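Local coordinates for type IV secretion system protein DotB (Yersinia pseudotuberculosis IP 31758, PDB 6GEF), which probably hydrolyses ATP as a hexameric AAA+ ATPase of the GspE family, serving a type IVb secretion system, at residues N177-A183 / T319-A325. Numbering follows the deposited sequence.
Sequences NGIVMVA and TTRFIMA
Met-181 O accepts the amide of Met-324 at N to O 2.7 Å (173° at the hydrogen), and Met-181 N donates in turn to Phe-322 O at 3.0 Å. Met-181 thus bonds to the residues before and after its neighbour Ile-323, the mark of parallel pairing; the strand axes diverge by just 13°. Earlier, Ile-179 N bonds to Thr-319 O and Ile-179 O receives Arg-321 N. Register then slips by one residue: Ile-179 pairs with Thr-320 but Val-180 with Phe-322, a beta bulge that takes up Arg-321. Arg-321 CG lies 3.3 Å from Asn-177 O, and NE approaches Asn-177 OD1 obliquely at 3.6 Å.

Side chains alternate between the two faces. On one, Ile-179 CD1 reaches Thr-319 CG2 (3.5 Å) at the helix end, and helix 268-280 touches both; Met-181 and Ile-323 run alongside each other, SD to CD1 4.1 Å, packed against helix 293-302. On the other, Val-180 CG1, anti to its N (chi1 -178°), meets Phe-322 CB at 4.2 Å; Met-173 touches both side chains. Strand 179-183, leading into a probable Walker A P-loop at Gly-184, runs between parallel strands 284-288 and 320-330, consistent with the 5-1-4-3-2 core of RecA-like ATPases.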
loop_
_atom_site.group_PDB
_atom_site.type_symbol
_atom_site.label_atom_id
_atom_site.label_comp_id
_atom_site.label_asym_id
_atom_site.label_seq_id
_atom_site.Cartn_x
_atom_site.Cartn_y
_atom_site.Cartn_z
ATOM N N ASN A 177 40.209 -18.122 -1.556
ATOM C CA ASN A 177 38.906 -18.488 -1.023
ATOM C C ASN A 177 38.562 -17.581 0.140
ATOM O O ASN A 177 39.448 -16.981 0.767
ATOM C CB ASN A 177 38.862 -19.965 -0.572
ATOM C CG ASN A 177 39.891 -20.264 0.505
ATOM O OD1 ASN A 177 39.823 -19.748 1.616
ATOM N ND2 ASN A 177 40.906 -21.085 0.154
ATOM N N GLY A 178 37.275 -17.445 0.402
ATOM C CA GLY A 178 36.808 -16.741 1.573
ATOM C C GLY A 178 36.791 -15.234 1.409
ATOM O O GLY A 178 36.939 -14.693 0.318
ATOM N N ILE A 179 36.641 -14.557 2.533
ATOM C CA ILE A 179 36.371 -13.132 2.575
ATOM C C ILE A 179 37.564 -12.447 3.251
ATOM O O ILE A 179 37.917 -12.771 4.384
ATOM C CB ILE A 179 35.085 -12.826 3.348
ATOM C CG1 ILE A 179 33.888 -13.521 2.681
ATOM C CG2 ILE A 179 34.829 -11.335 3.400
ATOM C CD1 ILE A 179 32.594 -13.405 3.481
ATOM N N VAL A 180 38.184 -11.507 2.532
ATOM C CA VAL A 180 39.124 -10.568 3.115
ATOM C C VAL A 180 38.391 -9.248 3.345
ATOM O O VAL A 180 37.795 -8.691 2.418
ATOM C CB VAL A 180 40.330 -10.359 2.186
ATOM C CG1 VAL A 180 41.350 -9.417 2.827
ATOM C CG2 VAL A 180 40.979 -11.697 1.855
ATOM N N MET A 181 38.453 -8.754 4.579
ATOM C CA MET A 181 37.751 -7.546 4.976
ATOM C C MET A 181 38.796 -6.544 5.487
ATOM O O MET A 181 39.641 -6.894 6.322
ATOM C CB MET A 181 36.736 -7.828 6.081
ATOM C CG MET A 181 35.688 -8.851 5.674
ATOM S SD MET A 181 34.911 -9.754 7.053
ATOM C CE MET A 181 34.116 -8.454 7.893
ATOM N N VAL A 182 38.720 -5.306 5.004
ATOM C CA VAL A 182 39.421 -4.187 5.572
ATOM C C VAL A 182 38.365 -3.256 6.170
ATOM O O VAL A 182 37.451 -2.818 5.499
ATOM C CB VAL A 182 40.308 -3.436 4.556
ATOM C CG1 VAL A 182 41.103 -4.450 3.732
ATOM C CG2 VAL A 182 39.484 -2.578 3.658
ATOM N N ALA A 183 38.512 -2.931 7.455
ATOM C CA ALA A 183 37.583 -2.135 8.203
ATOM C C ALA A 183 38.150 -0.737 8.438
ATOM O O ALA A 183 39.327 -0.464 8.227
ATOM C CB ALA A 183 37.255 -2.793 9.533
ATOM N N THR A 319 34.093 -18.499 6.644
ATOM C CA THR A 319 34.289 -17.807 5.383
ATOM C C THR A 319 35.281 -16.651 5.485
ATOM O O THR A 319 35.921 -16.297 4.489
ATOM C CB THR A 319 32.959 -17.248 4.842
ATOM O OG1 THR A 319 31.947 -18.241 4.990
ATOM C CG2 THR A 319 33.078 -16.889 3.401
ATOM N N THR A 320 35.438 -16.063 6.677
ATOM C CA THR A 320 36.427 -15.018 6.863
ATOM C C THR A 320 37.835 -15.599 6.778
ATOM O O THR A 320 38.124 -16.640 7.371
ATOM C CB THR A 320 36.228 -14.356 8.223
ATOM O OG1 THR A 320 34.854 -13.925 8.352
ATOM C CG2 THR A 320 37.151 -13.147 8.359
ATOM N N ARG A 321 38.706 -14.949 6.006
ATOM C CA ARG A 321 40.096 -15.346 5.895
ATOM C C ARG A 321 41.078 -14.365 6.519
ATOM O O ARG A 321 42.233 -14.731 6.767
ATOM C CB ARG A 321 40.464 -15.583 4.417
ATOM C CG ARG A 321 40.345 -17.036 3.979
ATOM C CD ARG A 321 40.707 -18.001 5.107
ATOM N NE ARG A 321 41.602 -19.064 4.669
ATOM C CZ ARG A 321 42.927 -19.006 4.792
ATOM N NH1 ARG A 321 43.522 -17.933 5.340
ATOM N NH2 ARG A 321 43.679 -20.031 4.375
ATOM N N PHE A 322 40.644 -13.137 6.791
ATOM C CA PHE A 322 41.566 -12.065 7.137
ATOM C C PHE A 322 40.796 -10.760 7.366
ATOM O O PHE A 322 39.944 -10.385 6.553
ATOM C CB PHE A 322 42.602 -11.839 6.007
ATOM C CG PHE A 322 43.758 -11.001 6.423
ATOM C CD1 PHE A 322 43.612 -9.642 6.507
ATOM C CD2 PHE A 322 45.007 -11.559 6.708
ATOM C CE1 PHE A 322 44.677 -8.829 6.875
ATOM C CE2 PHE A 322 46.060 -10.749 7.067
ATOM C CZ PHE A 322 45.887 -9.390 7.153
ATOM N N ILE A 323 41.127 -10.062 8.456
ATOM C CA ILE A 323 40.409 -8.867 8.857
ATOM C C ILE A 323 41.440 -7.781 9.129
ATOM O O ILE A 323 42.266 -7.911 10.039
ATOM C CB ILE A 323 39.516 -9.096 10.098
ATOM C CG1 ILE A 323 38.448 -10.145 9.804
ATOM C CG2 ILE A 323 38.947 -7.779 10.598
ATOM C CD1 ILE A 323 37.124 -9.937 10.518
ATOM N N MET A 324 41.375 -6.693 8.353
ATOM C CA MET A 324 42.160 -5.492 8.600
ATOM C C MET A 324 41.222 -4.351 8.956
ATOM O O MET A 324 40.344 -3.995 8.197
ATOM C CB MET A 324 42.960 -5.133 7.353
ATOM C CG MET A 324 44.041 -4.081 7.594
ATOM S SD MET A 324 45.077 -3.802 6.161
ATOM C CE MET A 324 46.398 -4.959 6.474
ATOM N N ALA A 325 41.405 -3.807 10.157
ATOM C CA ALA A 325 41.028 -2.418 10.448
ATOM C C ALA A 325 42.219 -1.496 10.244
ATOM O O ALA A 325 43.340 -1.842 10.572
ATOM C CB ALA A 325 40.520 -2.292 11.883
#